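Local structure of mitomycin biosynthesis 6-O-methyltransferase (3GWZ) at residues S201-A206 with P225-T230; A219-F224 with A251-I256. The protein transfers a methyl group from S-adenosyl-L-methionine to the quinone hydroxyl of 6-demethylmitomycins A and B, forming the methoxy group of mitomycins A and B. One frame throughout, in Å; residues are numbered along the deposited sequence.

Contact 1: S201-A206 with P225-T230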
ATOM      1  N   SER A 201       4.049  33.966  15.228  1.00 27.16           N
ATOM      2  CA  SER A 201       4.071  33.972  16.699  1.00 28.76           C
ATOM      3  C   SER A 201       3.273  35.113  17.337  1.00 29.78           C
ATOM      4  O   SER A 201       2.878  35.031  18.502  1.00 34.56           O
ATOM      5  CB  SER A 201       5.508  33.982  17.225  1.00 30.61           C
ATOM      6  OG  SER A 201       6.170  35.176  16.847  1.00 33.36           O
ATOM      7  N   GLY A 202       3.037  36.177  16.581  1.00 28.63           N
ATOM      8  CA  GLY A 202       2.320  37.322  17.113  1.00 35.98           C
ATOM      9  C   GLY A 202       0.814  37.218  16.965  1.00 37.60           C
ATOM     10  O   GLY A 202       0.073  38.029  17.515  1.00 37.00           O
ATOM     11  N   ALA A 203       0.355  36.218  16.222  1.00 28.53           N
ATOM     12  CA  ALA A 203      -1.069  36.110  15.927  1.00 25.91           C
ATOM     13  C   ALA A 203      -1.789  35.221  16.927  1.00 24.18           C
ATOM     14  O   ALA A 203      -1.288  34.159  17.303  1.00 23.99           O
ATOM     15  CB  ALA A 203      -1.283  35.592  14.503  1.00 27.92           C
ATOM     16  N   ALA A 204      -2.969  35.661  17.352  1.00 17.94           N
ATOM     17  CA  ALA A 204      -3.835  34.824  18.167  1.00 24.84           C
ATOM     18  C   ALA A 204      -4.842  34.055  17.307  1.00 19.14           C
ATOM     19  O   ALA A 204      -5.203  32.925  17.626  1.00 19.96           O
ATOM     20  CB  ALA A 204      -4.553  35.662  19.218  1.00 28.00           C
ATOM     21  N   THR A 205      -5.285  34.667  16.208  1.00 20.08           N
ATOM     22  CA  THR A 205      -6.277  34.041  15.337  1.00 20.58           C
ATOM     23  C   THR A 205      -5.866  34.098  13.877  1.00 21.15           C
ATOM     24  O   THR A 205      -5.299  35.089  13.419  1.00 17.29           O
ATOM     25  CB  THR A 205      -7.642  34.725  15.439  1.00 20.63           C
ATOM     26  OG1 THR A 205      -7.484  36.122  15.173  1.00 20.53           O
ATOM     27  CG2 THR A 205      -8.259  34.526  16.841  1.00 23.60           C
ATOM     28  N   ALA A 206      -6.181  33.028  13.152  1.00 20.46           N
ATOM     29  CA  ALA A 206      -5.907  32.935  11.717  1.00 17.69           C
ATOM     30  C   ALA A 206      -7.143  32.416  10.977  1.00 17.65           C
ATOM     31  O   ALA A 206      -7.913  31.609  11.507  1.00 16.24           O
ATOM     32  CB  ALA A 206      -4.731  32.015  11.478  1.00 16.33           C
ATOM     33  N   PRO A 225       1.553  26.755  18.554  1.00 27.04           N
ATOM     34  CA  PRO A 225       0.626  26.208  19.553  1.00 26.57           C
ATOM     35  C   PRO A 225      -0.374  27.198  20.157  1.00 25.96           C
ATOM     36  O   PRO A 225      -1.442  26.765  20.585  1.00 30.83           O
ATOM     37  CB  PRO A 225       1.562  25.671  20.645  1.00 27.80           C
ATOM     38  CG  PRO A 225       2.845  25.393  19.940  1.00 36.87           C
ATOM     39  CD  PRO A 225       2.960  26.447  18.876  1.00 26.56           C
ATOM     40  N   GLY A 226      -0.052  28.487  20.210  1.00 27.28           N
ATOM     41  CA  GLY A 226      -0.985  29.445  20.787  1.00 23.76           C
ATOM     42  C   GLY A 226      -2.062  29.906  19.815  1.00 25.61           C
ATOM     43  O   GLY A 226      -3.029  30.565  20.193  1.00 29.64           O
ATOM     44  N   LEU A 227      -1.901  29.548  18.550  1.00 20.25           N
ATOM     45  CA  LEU A 227      -2.781  30.045  17.498  1.00 18.90           C
ATOM     46  C   LEU A 227      -4.105  29.282  17.436  1.00 19.12           C
ATOM     47  O   LEU A 227      -4.145  28.078  17.692  1.00 19.38           O
ATOM     48  CB  LEU A 227      -2.062  29.942  16.148  1.00 18.05           C
ATOM     49  CG  LEU A 227      -2.739  30.594  14.944  1.00 20.40           C
ATOM     50  CD1 LEU A 227      -2.826  32.104  15.118  1.00 20.80           C
ATOM     51  CD2 LEU A 227      -1.969  30.243  13.678  1.00 23.11           C
ATOM     52  N   ARG A 228      -5.190  29.979  17.105  1.00 15.80           N
ATOM     53  CA  ARG A 228      -6.427  29.289  16.775  1.00 20.06           C
ATOM     54  C   ARG A 228      -6.892  29.721  15.391  1.00 21.27           C
ATOM     55  O   ARG A 228      -6.559  30.811  14.929  1.00 17.51           O
ATOM     56  CB  ARG A 228      -7.512  29.514  17.828  1.00 27.67           C
ATOM     57  CG  ARG A 228      -8.318  30.774  17.667  1.00 29.91           C
ATOM     58  CD  ARG A 228      -9.519  30.748  18.609  1.00 47.20           C
ATOM     59  NE  ARG A 228     -10.278  31.993  18.564  1.00 40.83           N
ATOM     60  CZ  ARG A 228      -9.984  33.070  19.287  1.00 54.60           C
ATOM     61  NH1 ARG A 228      -8.942  33.052  20.113  1.00 51.05           N
ATOM     62  NH2 ARG A 228     -10.725  34.165  19.184  1.00 48.84           N
ATOM     63  N   GLY A 229      -7.654  28.868  14.726  1.00 17.67           N
ATOM     64  CA  GLY A 229      -7.950  29.111  13.326  1.00 20.76           C
ATOM     65  C   GLY A 229      -9.385  28.884  12.921  1.00 19.72           C
ATOM     66  O   GLY A 229     -10.174  28.298  13.666  1.00 18.45           O
ATOM     67  N   THR A 230      -9.719  29.372  11.730  1.00 16.01           N
ATOM     68  CA  THR A 230     -10.998  29.090  11.115  1.00 16.89           C
ATOM     69  C   THR A 230     -10.729  28.724   9.672  1.00 16.52           C
ATOM     70  O   THR A 230     -10.005  29.432   8.976  1.00 18.71           O
ATOM     71  CB  THR A 230     -11.925  30.321  11.141  1.00 24.32           C
ATOM     72  OG1 THR A 230     -12.125  30.739  12.493  1.00 25.52           O
ATOM     73  CG2 THR A 230     -13.269  29.985  10.508  1.00 20.80           C
TER
HETATM   74  O   HOH W   1     -10.029  32.099  13.602  1.00 24.65           O
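Thr205 and Arg228 pair as neighbours on two parallel strands, and their side chains run side by side in the same direction. The methyl CG2 of Thr205 lies over the centre of one face of the Arg228 guanidinium, with CG2 3.3 Å from CZ. With chi1 at 85°, the arginine CG sits between its backbone N and carbonyl carbon; the chain then runs extended to NE, and a turn at chi4 (-85°) lays the guanidinium face against the methyl. The hydroxyl OG1 of Thr205 is used elsewhere, in a hydrogen bond with Asp270 N.

Three backbone hydrogen bonds join the strands. Arg228 N donates to Ala204 O (3.0 Å), Ala206 N to Arg228 O (2.9 Å), and Thr230 N to Ala206 O (2.9 Å). A water also donates to Ala206 O and is hydrogen-bonded to Thr230 OG1, so this carbonyl serves two donors.

Just before strand 228-233, Leu227 sends its methyls toward Ala203 and Ala206. Leu227 CD1 lies 3.4 Å from Ala203 O and 3.9 Å from Ala203 CB, and Leu227 CD2 reaches Ala206 CB at 4.0 Å. Val220 and Leu221 of helix 215-223 cover the same leucine.

The contact closes a beta-alpha-beta unit of the class I methyltransferase fold. The backbone bonds fix its register, the Thr205 methyl shields a guanidinium face, and Leu227 joins the pair to the helix.

Contact 2: A219-F224 with A251-I256. With CA (calcium ion), chain E.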
ATOM      1  N   ALA A 219      -0.771  22.623   9.390  1.00 16.58           N
ATOM      2  CA  ALA A 219       0.669  22.831   9.529  1.00 18.03           C
ATOM      3  C   ALA A 219       0.983  24.065  10.376  1.00 18.54           C
ATOM      4  O   ALA A 219       1.845  24.027  11.257  1.00 21.25           O
ATOM      5  CB  ALA A 219       1.313  22.957   8.164  1.00 14.96           C
ATOM      6  N   VAL A 220       0.283  25.158  10.099  1.00 14.13           N
ATOM      7  CA  VAL A 220       0.476  26.397  10.844  1.00 16.51           C
ATOM      8  C   VAL A 220       0.062  26.245  12.316  1.00 19.82           C
ATOM      9  O   VAL A 220       0.766  26.712  13.211  1.00 18.05           O
ATOM     10  CB  VAL A 220      -0.252  27.591  10.172  1.00 19.86           C
ATOM     11  CG1 VAL A 220      -0.133  28.850  11.023  1.00 17.61           C
ATOM     12  CG2 VAL A 220       0.327  27.845   8.795  1.00 16.61           C
ATOM     13  N   LEU A 221      -1.062  25.579  12.566  1.00 17.04           N
ATOM     14  CA  LEU A 221      -1.503  25.346  13.934  1.00 16.98           C
ATOM     15  C   LEU A 221      -0.501  24.470  14.685  1.00 21.07           C
ATOM     16  O   LEU A 221      -0.138  24.771  15.821  1.00 21.01           O
ATOM     17  CB  LEU A 221      -2.900  24.725  13.979  1.00 14.64           C
ATOM     18  CG  LEU A 221      -4.042  25.607  13.463  1.00 18.35           C
ATOM     19  CD1 LEU A 221      -5.325  24.819  13.416  1.00 20.32           C
ATOM     20  CD2 LEU A 221      -4.210  26.873  14.319  1.00 18.78           C
ATOM     21  N   ASP A 222      -0.046  23.394  14.052  1.00 17.02           N
ATOM     22  CA  ASP A 222       0.940  22.524  14.685  1.00 20.40           C
ATOM     23  C   ASP A 222       2.182  23.322  15.075  1.00 24.84           C
ATOM     24  O   ASP A 222       2.736  23.136  16.158  1.00 24.08           O
ATOM     25  CB  ASP A 222       1.334  21.368  13.759  1.00 22.60           C
ATOM     26  CG  ASP A 222       0.290  20.270  13.713  1.00 24.80           C
ATOM     27  OD1 ASP A 222      -0.554  20.206  14.631  1.00 26.13           O
ATOM     28  OD2 ASP A 222       0.311  19.471  12.754  1.00 27.51           O
ATOM     29  N   ALA A 223       2.603  24.225  14.194  1.00 18.43           N
ATOM     30  CA  ALA A 223       3.859  24.944  14.372  1.00 19.43           C
ATOM     31  C   ALA A 223       3.759  26.092  15.363  1.00 24.88           C
ATOM     32  O   ALA A 223       4.772  26.546  15.897  1.00 20.63           O
ATOM     33  CB  ALA A 223       4.369  25.459  13.035  1.00 22.03           C
ATOM     34  N   PHE A 224       2.543  26.576  15.585  1.00 21.57           N
ATOM     35  CA  PHE A 224       2.319  27.725  16.459  1.00 22.81           C
ATOM     36  C   PHE A 224       1.203  27.432  17.447  1.00 23.44           C
ATOM     37  O   PHE A 224       0.055  27.811  17.229  1.00 23.82           O
ATOM     38  CB  PHE A 224       2.013  28.981  15.636  1.00 23.29           C
ATOM     39  CG  PHE A 224       3.170  29.438  14.804  1.00 21.27           C
ATOM     40  CD1 PHE A 224       4.104  30.327  15.320  1.00 22.70           C
ATOM     41  CD2 PHE A 224       3.356  28.943  13.521  1.00 18.71           C
ATOM     42  CE1 PHE A 224       5.187  30.735  14.565  1.00 26.49           C
ATOM     43  CE2 PHE A 224       4.445  29.345  12.755  1.00 24.36           C
ATOM     44  CZ  PHE A 224       5.361  30.242  13.275  1.00 27.41           C
ATOM     45  N   ALA A 251      -9.330  19.649  16.085  1.00 19.94           N
ATOM     46  CA  ALA A 251     -10.722  20.101  16.063  1.00 21.37           C
ATOM     47  C   ALA A 251     -11.033  21.154  17.123  1.00 21.59           C
ATOM     48  O   ALA A 251     -11.883  22.013  16.909  1.00 20.86           O
ATOM     49  CB  ALA A 251     -11.678  18.923  16.191  1.00 22.15           C
ATOM     50  N   ASP A 252     -10.368  21.097  18.270  1.00 21.26           N
ATOM     51  CA  ASP A 252     -10.635  22.109  19.295  1.00 22.17           C
ATOM     52  C   ASP A 252      -9.849  23.406  19.069  1.00 28.66           C
ATOM     53  O   ASP A 252      -9.966  24.352  19.847  1.00 23.80           O
ATOM     54  CB  ASP A 252     -10.401  21.558  20.709  1.00 25.18           C
ATOM     55  CG  ASP A 252      -8.962  21.150  20.950  1.00 35.74           C
ATOM     56  OD1 ASP A 252      -8.149  21.204  19.999  1.00 37.03           O
ATOM     57  OD2 ASP A 252      -8.645  20.760  22.097  1.00 44.11           O
ATOM     58  N   ARG A 253      -9.052  23.456  18.003  1.00 21.36           N
ATOM     59  CA  ARG A 253      -8.276  24.662  17.710  1.00 22.76           C
ATOM     60  C   ARG A 253      -8.656  25.298  16.374  1.00 23.07           C
ATOM     61  O   ARG A 253      -8.171  26.374  16.030  1.00 22.15           O
ATOM     62  CB  ARG A 253      -6.775  24.372  17.734  1.00 22.04           C
ATOM     63  CG  ARG A 253      -6.208  24.135  19.131  1.00 23.00           C
ATOM     64  CD  ARG A 253      -4.716  23.861  19.073  1.00 17.77           C
ATOM     65  NE  ARG A 253      -3.974  25.014  18.573  1.00 21.09           N
ATOM     66  CZ  ARG A 253      -2.773  24.929  18.017  1.00 17.56           C
ATOM     67  NH1 ARG A 253      -2.188  23.741  17.886  1.00 19.19           N
ATOM     68  NH2 ARG A 253      -2.161  26.028  17.584  1.00 19.80           N
ATOM     69  N   CYS A 254      -9.513  24.633  15.614  1.00 19.96           N
ATOM     70  CA  CYS A 254      -9.905  25.176  14.317  1.00 22.57           C
ATOM     71  C   CYS A 254     -11.404  25.043  14.093  1.00 20.76           C
ATOM     72  O   CYS A 254     -11.946  23.945  14.052  1.00 25.87           O
ATOM     73  CB  CYS A 254      -9.130  24.500  13.181  1.00 22.62           C
ATOM     74  SG  CYS A 254      -9.253  25.369  11.563  1.00 22.33           S
ATOM     75  N   GLU A 255     -12.067  26.178  13.957  1.00 17.60           N
ATOM     76  CA  GLU A 255     -13.470  26.193  13.596  1.00 15.52           C
ATOM     77  C   GLU A 255     -13.602  25.945  12.092  1.00 16.68           C
ATOM     78  O   GLU A 255     -12.821  26.474  11.305  1.00 18.01           O
ATOM     79  CB  GLU A 255     -14.076  27.548  13.950  1.00 21.69           C
ATOM     80  CG  GLU A 255     -15.449  27.783  13.338  1.00 31.13           C
ATOM     81  CD  GLU A 255     -15.999  29.154  13.678  1.00 49.54           C
ATOM     82  OE1 GLU A 255     -16.746  29.723  12.849  1.00 52.56           O
ATOM     83  OE2 GLU A 255     -15.671  29.664  14.773  1.00 54.90           O
ATOM     84  N   ILE A 256     -14.591  25.142  11.716  1.00 18.84           N
ATOM     85  CA  ILE A 256     -14.931  24.905  10.314  1.00 17.70           C
ATOM     86  C   ILE A 256     -16.116  25.777   9.901  1.00 21.56           C
ATOM     87  O   ILE A 256     -17.185  25.712  10.501  1.00 21.86           O
ATOM     88  CB  ILE A 256     -15.355  23.446  10.087  1.00 19.74           C
ATOM     89  CG1 ILE A 256     -14.273  22.467  10.571  1.00 19.55           C
ATOM     90  CG2 ILE A 256     -15.721  23.223   8.629  1.00 21.74           C
ATOM     91  CD1 ILE A 256     -12.926  22.648   9.906  1.00 19.37           C
TER
HETATM   92 CA    CA E 350      -5.816  20.695  21.744  1.00 36.85          CA
HETATM   93  O   HOH W   2      -5.287  20.861  19.214  1.00 30.49           O
HETATM   94  O   HOH W   3      -6.010  23.122  22.586  1.00 32.56           O
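Arg253 reaches across to the C-terminal end of helix 215-223 and grips the carbonyl of Leu221 with both terminal nitrogens. Arg253 NH2 is 3.0 Å from Leu221 O, and Arg253 NH1 is 3.1 Å from the same oxygen. Neither approach is ideal: the NH2 donor is tilted 31° from the carbonyl plane, and NH1 stands well above it. Arg253 NH2 also makes a weak bond to Phe224 O (2.9 Å), which lies at the edge of the guanidinium.

Leu221 O has a further donor, Phe224 N at 3.2 Å, so three nitrogens share this one carbonyl. The main partner of Arg253 NH2 is Leu227 O, beyond the helix. With two hydrogens for three oxygens, NH2 leaves the Leu221 and Phe224 carbonyls to share what remains. Arg253 NE is also hydrogen-bonded, to an atom outside the two segments. The arginine chain bends at chi3 (64°), which turns the guanidinium toward the helix end. Leu221 CB covers one face of that group, offset toward its rim.

Leu221 CD1 continues the packing onto Cys254 CB, at 3.8 Å. Leu250 also touches Leu221, while Leu231 and Leu245 touch Cys254. Asp222 OD1 is 5.1 Å from Arg253 NH1, too far for a salt bridge; the one Asp222 makes is with Arg248.

Next to Arg253, Asp252 OD2 binds a calcium ion at a long 2.9 Å. Two waters are ligands as well, and one donates to Asp252 OD1. Asp107 of the second subunit binds the same ion, so the calcium bridges two chains here.

The contact fastens the end of a helix to the start of edge strand 254-258. The positive guanidinium meets carbonyls at the helix C-terminus, where it would probably offset the negative end of the helix dipole.

How the contacts relate
From the N terminus, the chain enters strand 205-209 through 201-206 and then forms helix 215-223, which ends in 219-224. It turns back into strand 228-233 through 225-230, where contact 1 closes the first loop. Helix 235-247 follows, and the chain returns at 251-256 to begin strand 254-258. There contact 2 closes a second loop on the earlier helix. The segments alternate, so the two loops cross. The contacts also touch directly: Gly229 O meets Glu255 N, probably in a hydrogen bond. Together they tie three neighbouring parallel strands and one helix of the S-adenosyl-L-methionine-binding domain.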